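Local coordinates for probable quinone reductase Qor (NADPH:quinone reductase) (Zeta-crystallin homolog protein) (Mycobacterium tuberculosis, PDB 4RVU), which probably reduces quinones with electrons taken from NADPH, which it binds in a pocket between its GroES-like and Rossmann-type domains, at residues 113-116 and 117-120. Residues are numbered along the deposited sequence; the frame is centred on the assembly and turned at random.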
# COMPACT_ATOMS: atom_id res chain seq x y z
N LYS A 113 -1.89 9.08 31.13
CA LYS A 113 -2.65 9.05 32.38
C LYS A 113 -3.98 8.37 32.13
O LYS A 113 -4.62 8.63 31.11
CB LYS A 113 -2.91 10.47 32.90
CG LYS A 113 -1.67 11.17 33.46
CD LYS A 113 -1.99 12.62 33.85
CE LYS A 113 -0.76 13.34 34.40
NZ LYS A 113 -1.07 14.73 34.86
N VAL A 114 -4.39 7.51 33.05
CA VAL A 114 -5.67 6.83 32.95
C VAL A 114 -6.74 7.73 33.56
O VAL A 114 -6.53 8.30 34.63
CB VAL A 114 -5.63 5.48 33.68
CG1 VAL A 114 -6.96 4.74 33.55
CG2 VAL A 114 -4.49 4.62 33.12
N PRO A 115 -7.88 7.91 32.87
CA PRO A 115 -8.98 8.72 33.38
C PRO A 115 -9.51 8.12 34.68
O PRO A 115 -9.42 6.90 34.88
CB PRO A 115 -10.04 8.62 32.27
CG PRO A 115 -9.24 8.34 31.03
CD PRO A 115 -8.14 7.43 31.50
N ASP A 116 -10.05 8.95 35.57
CA ASP A 116 -10.46 8.45 36.88
C ASP A 116 -11.62 7.45 36.83
O ASP A 116 -11.82 6.69 37.78
CB ASP A 116 -10.79 9.61 37.81
CG ASP A 116 -9.57 10.39 38.25
OD1 ASP A 116 -8.45 9.81 38.26
OD2 ASP A 116 -9.73 11.58 38.60
N ASP A 117 -12.37 7.44 35.74
CA ASP A 117 -13.52 6.53 35.62
C ASP A 117 -13.20 5.23 34.87
O ASP A 117 -14.10 4.43 34.57
CB ASP A 117 -14.69 7.23 34.93
CG ASP A 117 -14.39 7.62 33.50
OD1 ASP A 117 -13.24 8.01 33.21
OD2 ASP A 117 -15.30 7.51 32.66
N VAL A 118 -11.92 5.01 34.57
CA VAL A 118 -11.47 3.81 33.86
C VAL A 118 -10.64 2.94 34.80
O VAL A 118 -9.68 3.43 35.42
CB VAL A 118 -10.64 4.19 32.61
CG1 VAL A 118 -10.10 2.94 31.90
CG2 VAL A 118 -11.48 5.02 31.64
N THR A 119 -11.01 1.67 34.94
CA THR A 119 -10.25 0.78 35.82
C THR A 119 -8.92 0.41 35.19
O THR A 119 -8.73 0.52 33.96
CB THR A 119 -10.98 -0.54 36.14
OG1 THR A 119 -11.13 -1.30 34.94
CG2 THR A 119 -12.35 -0.28 36.77
N SER A 120 -8.00 -0.04 36.02
CA SER A 120 -6.68 -0.40 35.54
C SER A 120 -6.75 -1.62 34.62
O SER A 120 -6.01 -1.70 33.64
CB SER A 120 -5.74 -0.65 36.72
OG SER A 120 -5.60 0.54 37.49
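Val118 folds back onto Pro115 and Val114 across a type I beta turn that runs from Pro115 to Val118. The turn reverses the chain between strand 111-113 and helix 120-140, beside strand 90-93 of the GroES-like domain, in the medium-chain dehydrogenase/reductase fold. It lies away from the NADPH site. One backbone hydrogen bond closes it: Val118 N donates to Pro115 O over 3.1 Å, nearly straight at 161° about the hydrogen.

Asp116 and Asp117 fill the two corner positions, and both residues are exposed. Asp117 CG stands between its own backbone N and carbonyl carbon (chi1 64°). This lays OD1 beside the proline, 3.4 Å from Pro115 CB. Asp117 also touches Asn295 of helix 280-295. The side chain of Asp116 sets off away from the second half of the turn, though its CB stays 3.4 Å from Asp117 N.

The side chains of Pro115 and Val118 lie side by side and point the same way. Val118 CG2 rests 3.9 Å from Pro115 CB and also comes near Pro115 CG and CD, at 4.1 Å each. This methyl is anti to the carbonyl carbon of Val118, which turns it to the proline.

Val114 approaches Val118 about at right angles. The two are buried, and Val114 also packs on Cys68 and Val92 of the neighbouring strands. Arg90 binds Val118 O and Ser120 OG through NH2, tying the end of the turn to strand 90-93. Thr119 then N-caps the helix, with OG1 accepting from Val122 N. Just before the turn, Val114 CG1 touches Val118 CB at 3.8 Å and lies 3.6 Å from Val118 O.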